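Local structure of aldehyde dehydrogenase (Staphylococcus aureus, 6K0Z) at residues K108-G113 against F431-S436; I225-A230 against L352-L357; E53-D58 against P151-V156; K39-I44 against I73-I78. The protein probably catalyses the NAD+-dependent oxidation of 4,4'-diaponeurosporen-4-al to 4,4'-diaponeurosporenoic acid, a step in the biosynthesis of the carotenoid staphyloxanthin. The protein carries 1 engineered substitution. One frame throughout, in Å; residues are numbered along the deposited sequence.

Contact 1: K108-G113 against F431-S436; sequences KKEPYG and FTHEKS. With EDO (1,2-ethanediol), chain D.
Glu110 and Lys435 form a salt bridge, with Lys435 NZ 2.7 Å from Glu110 OE1. The amine comes to the syn side of that oxygen, 24° out of the carboxylate plane. The bend of the lysine chain at chi3 (81°) turns NZ toward Glu110 OE1. Glu110 OE2 lies at the edge of the His433 ring, 3.3 Å from CD2. The two side chains run side by side, with their planes 50° apart. On the other face of the sheet, Lys109 NZ and Glu434 OE2 make a long salt bridge of 3.9 Å. The ring of Tyr112 lies against the backbone of 431-433, with CE2 3.2 Å from Thr432 O. Tyr112 OH donates to O1 of the ethanediol at 2.9 Å.

Behind these groups, Lys108-Lys435 and Glu110-His433 are antiparallel hydrogen-bonded pairs. Lys109-Glu434 is the non-hydrogen-bonded pair between them. The second subunit completes the polar network: its Ser391 OG bonds Glu110 OE2, its Gly393 O takes His433 NE2, its Ile387 O takes Lys435 NZ, and its Arg421 pairs with Glu434. Such a strand pair at the subunit interface is typical of the oligomerisation region of aldehyde dehydrogenases.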
# COMPACT_ATOMS: atom_id res chain seq x y z
N LYS A 108 13.80 -7.67 -5.92
CA LYS A 108 14.05 -8.55 -4.78
C LYS A 108 12.92 -8.39 -3.78
O LYS A 108 12.40 -7.28 -3.59
CB LYS A 108 15.40 -8.21 -4.16
CG LYS A 108 15.68 -8.89 -2.82
CD LYS A 108 17.15 -8.91 -2.52
CE LYS A 108 17.50 -9.99 -1.52
NZ LYS A 108 17.33 -9.53 -0.10
N LYS A 109 12.51 -9.49 -3.17
CA LYS A 109 11.41 -9.49 -2.21
C LYS A 109 12.01 -9.60 -0.81
O LYS A 109 12.38 -10.70 -0.38
CB LYS A 109 10.43 -10.63 -2.48
CG LYS A 109 10.16 -10.93 -3.96
CD LYS A 109 9.09 -10.02 -4.54
CE LYS A 109 8.57 -10.57 -5.85
NZ LYS A 109 7.28 -11.31 -5.66
N GLU A 110 12.10 -8.48 -0.10
CA GLU A 110 12.78 -8.43 1.18
C GLU A 110 11.83 -8.01 2.31
O GLU A 110 10.85 -7.28 2.07
CB GLU A 110 13.97 -7.46 1.13
CG GLU A 110 13.63 -6.02 1.43
CD GLU A 110 14.81 -5.08 1.18
OE1 GLU A 110 15.89 -5.58 0.79
OE2 GLU A 110 14.68 -3.86 1.43
N PRO A 111 12.07 -8.46 3.53
CA PRO A 111 11.17 -8.13 4.64
C PRO A 111 11.31 -6.69 5.08
O PRO A 111 12.29 -6.01 4.78
CB PRO A 111 11.62 -9.08 5.75
CG PRO A 111 13.03 -9.37 5.44
CD PRO A 111 13.14 -9.39 3.95
N TYR A 112 10.29 -6.22 5.80
CA TYR A 112 10.34 -4.89 6.37
C TYR A 112 11.22 -4.84 7.60
O TYR A 112 11.92 -3.84 7.82
CB TYR A 112 8.93 -4.41 6.73
CG TYR A 112 8.18 -3.82 5.57
CD1 TYR A 112 8.44 -2.52 5.13
CD2 TYR A 112 7.20 -4.55 4.90
CE1 TYR A 112 7.75 -1.97 4.07
CE2 TYR A 112 6.51 -4.02 3.84
CZ TYR A 112 6.79 -2.74 3.42
OH TYR A 112 6.09 -2.23 2.35
N GLY A 113 11.20 -5.88 8.42
CA GLY A 113 11.92 -5.84 9.67
C GLY A 113 11.12 -6.42 10.81
O GLY A 113 10.79 -7.61 10.80
N PHE A 431 3.69 -7.77 3.93
CA PHE A 431 4.90 -7.64 4.73
C PHE A 431 6.17 -7.68 3.91
O PHE A 431 7.24 -7.96 4.47
CB PHE A 431 4.91 -8.72 5.80
CG PHE A 431 3.75 -8.62 6.73
CD1 PHE A 431 3.73 -7.66 7.74
CD2 PHE A 431 2.66 -9.46 6.60
CE1 PHE A 431 2.66 -7.55 8.59
CE2 PHE A 431 1.59 -9.37 7.46
CZ PHE A 431 1.58 -8.42 8.46
N THR A 432 6.10 -7.40 2.62
CA THR A 432 7.27 -7.45 1.75
C THR A 432 7.58 -6.06 1.21
O THR A 432 6.67 -5.31 0.87
CB THR A 432 7.05 -8.39 0.57
OG1 THR A 432 6.90 -9.73 1.06
CG2 THR A 432 8.22 -8.33 -0.40
N HIS A 433 8.86 -5.73 1.12
CA HIS A 433 9.28 -4.60 0.30
C HIS A 433 9.80 -5.15 -1.02
O HIS A 433 10.63 -6.07 -1.04
CB HIS A 433 10.34 -3.76 1.00
CG HIS A 433 10.90 -2.67 0.14
ND1 HIS A 433 10.11 -1.79 -0.57
CD2 HIS A 433 12.18 -2.35 -0.17
CE1 HIS A 433 10.88 -0.96 -1.26
NE2 HIS A 433 12.14 -1.28 -1.04
N GLU A 434 9.28 -4.63 -2.12
CA GLU A 434 9.77 -5.01 -3.44
C GLU A 434 10.85 -4.02 -3.83
O GLU A 434 10.58 -2.82 -3.97
CB GLU A 434 8.63 -5.05 -4.46
CG GLU A 434 7.72 -6.22 -4.22
CD GLU A 434 6.78 -6.45 -5.36
OE1 GLU A 434 6.60 -5.54 -6.20
OE2 GLU A 434 6.21 -7.56 -5.41
N LYS A 435 12.07 -4.51 -3.95
CA LYS A 435 13.25 -3.67 -4.11
C LYS A 435 13.77 -3.84 -5.53
O LYS A 435 14.34 -4.88 -5.88
CB LYS A 435 14.31 -4.04 -3.07
CG LYS A 435 15.47 -3.05 -2.96
CD LYS A 435 16.38 -3.38 -1.77
CE LYS A 435 17.36 -4.49 -2.10
NZ LYS A 435 17.95 -5.07 -0.86
N SER A 436 13.56 -2.82 -6.36
CA SER A 436 14.08 -2.83 -7.71
C SER A 436 15.58 -2.59 -7.70
O SER A 436 16.06 -1.61 -7.12
CB SER A 436 13.40 -1.76 -8.55
OG SER A 436 12.01 -1.97 -8.62
C1 EDO D . 6.67 -0.88 -1.60
O1 EDO D . 6.64 -1.10 -0.22
C2 EDO D . 7.23 -2.13 -2.16
O2 EDO D . 6.32 -3.13 -1.87

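Contact 2: I225-A230 against L352-L357; sequences IVDETA and LTYQSL
Tyr354 reaches from the end of strand 348-354 to the end of strand 223-226, where it meets Ile225 and Asp227. Its chi1 of 83° places the ring between its own backbone N and carbonyl carbon, and the hydroxyl ends beside the carboxylate of Asp227. Tyr354 OH is 3.0 Å from Asp227 OD1. That oxygen lies near the ring plane, at the edge, and the carboxylate and ring are nearly coplanar, 11° apart. Val226 O also lies at the ring edge, 3.7 Å from Tyr354 CE2. The other carboxylate oxygen, Asp227 OD2, is held by Ser377 OG. The ring of His260 packs edge-to-face with that of Tyr354.

Both strands belong to the mixed sheet of the catalytic domain, an alpha/beta fold. Strand 256-260 runs between them, parallel to both, so Tyr354 spans the end of a neighbouring strand. Just past strand 223-226, Asp227 opens a type I turn to Ala230.

Ile225 supplies the apolar side. The Ile225 and Tyr354 side chains cross at about a right angle, with Ile225 CG2 4.1 Å from Tyr354 CE2. The same methyl is 4.3 Å from Leu357 CD1. Leu357 is the first residue of helix 357-366, and Ser356 before it is the N-cap, its OG bonding Asp358 N. Leu357 CD1 also comes to 3.7 Å from Asp227 OD1.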
# COMPACT_ATOMS: atom_id res chain seq x y z
N ILE A 225 -28.38 -6.16 -1.36
CA ILE A 225 -29.48 -5.79 -2.23
C ILE A 225 -30.16 -7.08 -2.67
O ILE A 225 -29.57 -7.90 -3.38
CB ILE A 225 -28.97 -4.99 -3.43
CG1 ILE A 225 -28.17 -3.77 -2.95
CG2 ILE A 225 -30.13 -4.56 -4.32
CD1 ILE A 225 -27.22 -3.21 -3.99
N VAL A 226 -31.40 -7.27 -2.24
CA VAL A 226 -32.24 -8.37 -2.68
C VAL A 226 -33.21 -7.82 -3.72
O VAL A 226 -34.12 -7.05 -3.40
CB VAL A 226 -32.98 -9.04 -1.51
CG1 VAL A 226 -33.71 -10.27 -1.99
CG2 VAL A 226 -31.98 -9.39 -0.41
N ASP A 227 -33.02 -8.23 -4.97
CA ASP A 227 -33.57 -7.56 -6.13
C ASP A 227 -34.84 -8.25 -6.61
O ASP A 227 -35.08 -9.43 -6.32
CB ASP A 227 -32.50 -7.53 -7.23
CG ASP A 227 -32.94 -6.79 -8.46
OD1 ASP A 227 -33.24 -5.58 -8.38
OD2 ASP A 227 -32.94 -7.43 -9.54
N GLU A 228 -35.66 -7.49 -7.35
CA GLU A 228 -36.95 -7.97 -7.84
C GLU A 228 -36.86 -9.31 -8.56
O GLU A 228 -37.85 -10.03 -8.64
CB GLU A 228 -37.58 -6.91 -8.75
CG GLU A 228 -36.70 -6.54 -9.95
CD GLU A 228 -37.29 -5.42 -10.81
OE1 GLU A 228 -38.48 -5.08 -10.62
OE2 GLU A 228 -36.57 -4.90 -11.68
N THR A 229 -35.69 -9.66 -9.09
CA THR A 229 -35.51 -10.89 -9.85
C THR A 229 -34.84 -11.99 -9.03
O THR A 229 -34.29 -12.94 -9.61
CB THR A 229 -34.70 -10.62 -11.11
OG1 THR A 229 -33.30 -10.67 -10.80
CG2 THR A 229 -35.03 -9.24 -11.66
N ALA A 230 -34.86 -11.90 -7.70
CA ALA A 230 -34.00 -12.74 -6.88
C ALA A 230 -34.54 -14.16 -6.76
O ALA A 230 -35.70 -14.45 -7.05
CB ALA A 230 -33.83 -12.14 -5.49
N LEU A 352 -34.92 -3.11 5.17
CA LEU A 352 -35.45 -1.87 4.62
C LEU A 352 -35.94 -2.11 3.20
O LEU A 352 -35.43 -2.99 2.50
CB LEU A 352 -34.37 -0.77 4.64
CG LEU A 352 -33.84 -0.24 5.98
CD1 LEU A 352 -32.93 -1.23 6.69
CD2 LEU A 352 -33.12 1.08 5.78
N THR A 353 -36.93 -1.33 2.77
CA THR A 353 -37.55 -1.50 1.47
C THR A 353 -37.04 -0.45 0.49
O THR A 353 -36.69 0.67 0.87
CB THR A 353 -39.07 -1.42 1.57
OG1 THR A 353 -39.51 -0.05 1.43
CG2 THR A 353 -39.53 -1.91 2.92
N TYR A 354 -37.00 -0.83 -0.79
CA TYR A 354 -36.64 0.12 -1.84
C TYR A 354 -37.52 -0.14 -3.05
O TYR A 354 -38.00 -1.26 -3.26
CB TYR A 354 -35.14 0.03 -2.21
CG TYR A 354 -34.78 -1.06 -3.19
CD1 TYR A 354 -34.84 -0.84 -4.56
CD2 TYR A 354 -34.36 -2.32 -2.75
CE1 TYR A 354 -34.50 -1.83 -5.46
CE2 TYR A 354 -34.02 -3.31 -3.64
CZ TYR A 354 -34.10 -3.07 -5.00
OH TYR A 354 -33.76 -4.06 -5.89
N GLN A 355 -37.73 0.92 -3.84
CA GLN A 355 -38.55 0.86 -5.04
C GLN A 355 -37.71 0.72 -6.30
O GLN A 355 -37.81 -0.28 -7.02
CB GLN A 355 -39.44 2.11 -5.12
CG GLN A 355 -40.84 1.90 -4.59
CD GLN A 355 -41.65 3.19 -4.50
OE1 GLN A 355 -41.57 4.06 -5.37
NE2 GLN A 355 -42.45 3.31 -3.44
N SER A 356 -36.91 1.73 -6.60
CA SER A 356 -36.04 1.75 -7.76
C SER A 356 -34.64 1.34 -7.37
O SER A 356 -34.20 1.55 -6.24
CB SER A 356 -36.02 3.15 -8.38
OG SER A 356 -34.80 3.41 -9.03
N LEU A 357 -33.92 0.73 -8.31
CA LEU A 357 -32.54 0.33 -8.02
C LEU A 357 -31.65 1.55 -7.81
O LEU A 357 -30.69 1.49 -7.04
CB LEU A 357 -31.98 -0.55 -9.13
CG LEU A 357 -30.72 -1.33 -8.74
CD1 LEU A 357 -31.09 -2.58 -7.96
CD2 LEU A 357 -29.87 -1.67 -9.96

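Contact 3: E53-D58 against P151-V156; sequences EALYTD and PNVARV
Asp58 and Ala54 of helix 48-59 meet Asn152, Val153 and Val156 in the first turns of helix 151-164. The two helices form a close antiparallel pair. The axes of the short segments come within 8.1 Å of each other and run at 161°. Helix 151-164 follows strand 141-145, so the contact joins an outer N-terminal helix to the alpha/beta part of the fold.

One clear hydrogen bond links the segments. Val153 N donates to Asp58 OD2 at 3.0 Å, with an N-H...O angle of 162°. The donor approaches nearly along the C-O axis of the carboxylate. Asp58 thus binds an amide of the first helical turn from outside that helix. The positive end of the helix dipole would probably stabilise its negative charge.

The apolar contacts centre on Val153 CG2. It sits 3.5 Å from Ala54 CB and 3.9 Å from Leu55 CD2. The small side chain of Ala54 lets the backbones come close: the CA atoms of Ala54 and Val153 are 4.9 Å apart. Val156 CG2 adds a looser contact to Ala54 CB. Leu55 also packs on Ala66 and Glu70 of helix 63-89.

The carboxylate of Asp58 and the amide of Asn152 have planes only 9° apart, but the facing atoms are both acceptors, with OD1 of Asp58 3.4 Å from OD1 of Asn152. Asp58 OD1 also lies 3.6 Å from Pro151 CD.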
# COMPACT_ATOMS: atom_id res chain seq x y z
N GLU A 53 -11.39 -25.19 23.11
CA GLU A 53 -11.90 -24.90 24.45
C GLU A 53 -12.02 -23.40 24.65
O GLU A 53 -13.07 -22.93 25.09
CB GLU A 53 -11.05 -25.57 25.56
CG GLU A 53 -10.00 -24.69 26.30
CD GLU A 53 -8.81 -24.44 25.41
OE1 GLU A 53 -7.67 -24.24 25.85
OE2 GLU A 53 -9.03 -24.50 24.21
N ALA A 54 -11.02 -22.63 24.21
CA ALA A 54 -11.05 -21.20 24.53
C ALA A 54 -12.03 -20.46 23.64
O ALA A 54 -12.67 -19.50 24.09
CB ALA A 54 -9.65 -20.61 24.42
N LEU A 55 -12.16 -20.87 22.38
CA LEU A 55 -13.14 -20.26 21.49
C LEU A 55 -14.56 -20.49 21.99
O LEU A 55 -15.43 -19.60 21.90
CB LEU A 55 -12.97 -20.80 20.07
CG LEU A 55 -11.68 -20.38 19.35
CD1 LEU A 55 -11.52 -21.20 18.09
CD2 LEU A 55 -11.71 -18.90 19.03
N TYR A 56 -14.83 -21.67 22.54
CA TYR A 56 -16.17 -21.93 23.05
C TYR A 56 -16.44 -21.18 24.35
O TYR A 56 -17.55 -20.66 24.53
CB TYR A 56 -16.41 -23.43 23.25
CG TYR A 56 -17.81 -23.72 23.75
CD1 TYR A 56 -18.88 -23.85 22.86
CD2 TYR A 56 -18.08 -23.83 25.11
CE1 TYR A 56 -20.16 -24.09 23.31
CE2 TYR A 56 -19.36 -24.07 25.57
CZ TYR A 56 -20.40 -24.20 24.66
OH TYR A 56 -21.68 -24.45 25.11
N THR A 57 -15.47 -21.11 25.27
CA THR A 57 -15.75 -20.40 26.52
C THR A 57 -15.80 -18.89 26.33
O THR A 57 -16.47 -18.19 27.10
CB THR A 57 -14.73 -20.73 27.63
OG1 THR A 57 -13.52 -19.99 27.42
CG2 THR A 57 -14.45 -22.22 27.76
N ASP A 58 -15.10 -18.37 25.33
CA ASP A 58 -15.09 -16.93 25.10
C ASP A 58 -16.20 -16.47 24.16
O ASP A 58 -16.74 -15.37 24.35
CB ASP A 58 -13.74 -16.48 24.53
CG ASP A 58 -12.62 -16.58 25.55
OD1 ASP A 58 -12.90 -16.57 26.77
OD2 ASP A 58 -11.45 -16.63 25.12
N PRO A 151 -10.10 -13.61 26.65
CA PRO A 151 -8.83 -13.74 27.39
C PRO A 151 -8.21 -15.12 27.30
O PRO A 151 -6.98 -15.24 27.20
CB PRO A 151 -9.23 -13.39 28.83
CG PRO A 151 -10.63 -12.80 28.74
CD PRO A 151 -11.25 -13.44 27.55
N ASN A 152 -9.01 -16.18 27.35
CA ASN A 152 -8.45 -17.52 27.30
C ASN A 152 -7.88 -17.83 25.93
O ASN A 152 -6.83 -18.47 25.81
CB ASN A 152 -9.50 -18.55 27.71
CG ASN A 152 -10.02 -18.31 29.12
OD1 ASN A 152 -11.22 -18.12 29.33
ND2 ASN A 152 -9.11 -18.32 30.10
N VAL A 153 -8.55 -17.36 24.87
CA VAL A 153 -7.96 -17.47 23.54
C VAL A 153 -6.62 -16.75 23.50
O VAL A 153 -5.63 -17.27 22.97
CB VAL A 153 -8.92 -16.93 22.46
CG1 VAL A 153 -8.23 -16.94 21.13
CG2 VAL A 153 -10.16 -17.77 22.40
N ALA A 154 -6.56 -15.56 24.09
CA ALA A 154 -5.33 -14.78 24.10
C ALA A 154 -4.18 -15.56 24.74
O ALA A 154 -3.08 -15.62 24.18
CB ALA A 154 -5.55 -13.45 24.83
N ARG A 155 -4.43 -16.16 25.90
CA ARG A 155 -3.38 -16.90 26.60
C ARG A 155 -3.00 -18.19 25.89
O ARG A 155 -1.82 -18.56 25.86
CB ARG A 155 -3.81 -17.22 28.02
CG ARG A 155 -2.84 -18.16 28.69
CD ARG A 155 -1.66 -17.41 29.29
NE ARG A 155 -2.03 -16.06 29.65
CZ ARG A 155 -2.32 -15.70 30.90
NH1 ARG A 155 -2.66 -14.43 31.16
NH2 ARG A 155 -2.30 -16.58 31.91
N VAL A 156 -3.98 -18.89 25.32
CA VAL A 156 -3.67 -20.06 24.50
C VAL A 156 -2.77 -19.67 23.34
O VAL A 156 -1.89 -20.44 22.93
CB VAL A 156 -4.97 -20.71 24.01
CG1 VAL A 156 -4.66 -21.74 22.96
CG2 VAL A 156 -5.72 -21.33 25.18

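Contact 4: K39-I44 against I73-I78; sequences KLSKAI and ITLKSI
Leu40, Ser41 and Ile44 meet Thr74, Leu75 and Ile78 with no ring, amide or other flat group between them. Aromatic rings border the contact from outside: Phe129 of helix 126-138 touches Leu40, and Phe125 touches Ile44 and Thr74. The motif is an antiparallel helix pair, made by helices 30-46 and 63-89 of the N-terminal helical layer. The axes of the two short segments pass 9.8 Å apart at 157°.

Ile78 does most of the touching on its helix. It meets Ile44 tip to tip, with the two CD1 methyls 3.7 Å apart. Ile78 CD1 is also 3.7 Å from Leu40 CG, and the Leu40 and Ile78 side chains cross at about a right angle. Ile78 has CG1 anti to its carbonyl carbon (chi1 -68°) and an extended chi2, which carry CD1 out to both partners. Its other branch, CG2, rests 3.8 Å from Ser41 CB.

Leu75 lies on one flank of this cluster. It slides past Ile44 in the opposite direction, its CD2 4.1 Å from Ile44 CG2. Leu75 CD2 also comes to 3.7 Å from Ser41 OG. Thr74 OG1 bonds back to Ile71 O within its own helix and sits 4.1 Å from Ile44 CD1.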
# COMPACT_ATOMS: atom_id res chain seq x y z
N LYS A 39 6.87 -25.55 12.07
CA LYS A 39 6.63 -25.58 13.51
C LYS A 39 5.28 -24.98 13.87
O LYS A 39 4.60 -25.46 14.79
CB LYS A 39 7.75 -24.84 14.26
CG LYS A 39 9.15 -25.14 13.77
CD LYS A 39 10.18 -24.96 14.87
CE LYS A 39 10.06 -23.61 15.53
NZ LYS A 39 11.17 -23.33 16.48
N LEU A 40 4.86 -23.94 13.15
CA LEU A 40 3.57 -23.33 13.44
C LEU A 40 2.43 -24.29 13.12
O LEU A 40 1.51 -24.45 13.93
CB LEU A 40 3.41 -22.04 12.65
CG LEU A 40 2.06 -21.36 12.87
CD1 LEU A 40 1.83 -21.12 14.35
CD2 LEU A 40 2.02 -20.07 12.10
N SER A 41 2.47 -24.92 11.95
CA SER A 41 1.45 -25.90 11.59
C SER A 41 1.37 -26.99 12.65
O SER A 41 0.28 -27.31 13.14
CB SER A 41 1.75 -26.49 10.22
OG SER A 41 0.73 -27.40 9.82
N LYS A 42 2.52 -27.55 13.03
CA LYS A 42 2.54 -28.59 14.06
C LYS A 42 2.01 -28.06 15.38
O LYS A 42 1.27 -28.75 16.09
CB LYS A 42 3.96 -29.13 14.22
CG LYS A 42 4.23 -29.82 15.55
CD LYS A 42 5.74 -29.94 15.83
CE LYS A 42 6.08 -29.50 17.26
NZ LYS A 42 5.70 -28.06 17.51
N ALA A 43 2.37 -26.82 15.74
CA ALA A 43 1.95 -26.28 17.02
C ALA A 43 0.44 -26.09 17.08
O ALA A 43 -0.20 -26.41 18.10
CB ALA A 43 2.67 -24.96 17.30
N ILE A 44 -0.16 -25.57 16.01
CA ILE A 44 -1.61 -25.37 16.00
C ILE A 44 -2.32 -26.71 16.14
O ILE A 44 -3.26 -26.85 16.94
CB ILE A 44 -2.04 -24.64 14.71
CG1 ILE A 44 -1.51 -23.21 14.72
CG2 ILE A 44 -3.56 -24.69 14.55
CD1 ILE A 44 -1.51 -22.57 13.36
N ILE A 73 -8.79 -22.95 8.22
CA ILE A 73 -8.43 -21.94 7.23
C ILE A 73 -6.95 -21.56 7.35
O ILE A 73 -6.28 -21.29 6.34
CB ILE A 73 -9.35 -20.72 7.38
CG1 ILE A 73 -9.04 -19.66 6.32
CG2 ILE A 73 -9.26 -20.16 8.81
CD1 ILE A 73 -9.49 -20.06 4.92
N THR A 74 -6.42 -21.55 8.56
CA THR A 74 -5.02 -21.15 8.72
C THR A 74 -4.07 -22.30 8.45
O THR A 74 -2.98 -22.09 7.90
CB THR A 74 -4.80 -20.59 10.13
OG1 THR A 74 -4.85 -21.65 11.09
CG2 THR A 74 -5.89 -19.59 10.45
N LEU A 75 -4.46 -23.53 8.80
CA LEU A 75 -3.61 -24.68 8.50
C LEU A 75 -3.41 -24.84 7.00
O LEU A 75 -2.30 -25.13 6.54
CB LEU A 75 -4.22 -25.96 9.08
CG LEU A 75 -4.05 -26.08 10.59
CD1 LEU A 75 -5.00 -27.14 11.13
CD2 LEU A 75 -2.62 -26.42 10.93
N LYS A 76 -4.47 -24.65 6.22
CA LYS A 76 -4.30 -24.69 4.77
C LYS A 76 -3.53 -23.49 4.27
O LYS A 76 -2.80 -23.59 3.28
CB LYS A 76 -5.64 -24.77 4.07
CG LYS A 76 -5.59 -25.60 2.79
N SER A 77 -3.66 -22.35 4.95
CA SER A 77 -2.90 -21.18 4.56
C SER A 77 -1.41 -21.41 4.79
O SER A 77 -0.58 -20.97 3.99
CB SER A 77 -3.38 -19.97 5.33
OG SER A 77 -2.69 -18.83 4.88
N ILE A 78 -1.07 -22.08 5.90
CA ILE A 78 0.32 -22.44 6.15
C ILE A 78 0.82 -23.37 5.06
O ILE A 78 1.95 -23.23 4.57
CB ILE A 78 0.45 -23.08 7.55
CG1 ILE A 78 0.20 -22.03 8.64
CG2 ILE A 78 1.82 -23.71 7.70
CD1 ILE A 78 -0.01 -22.62 10.03

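Contacts 3 and 4 are neighbours. Their centres are 18 Å apart and their nearest atoms about 8 Å. They alternate along the chain, and helices 30-46, 48-59 and 63-89 follow one another. Leu160 of helix 151-164, the helix used in contact 3, also packs on Leu40 and Ile44 of contact 4. Contact 1 lies 24 Å from contact 4, centre to centre, and its strands reach the second subunit. Contact 2 is remote: its centre is 46 Å from that of contact 1, across the chain's centre, though it is nested within the loop that contact 1 closes. Contact 1 comes nearest the predicted active site, with the side chain of Phe431 about 10 Å from that of Glu217.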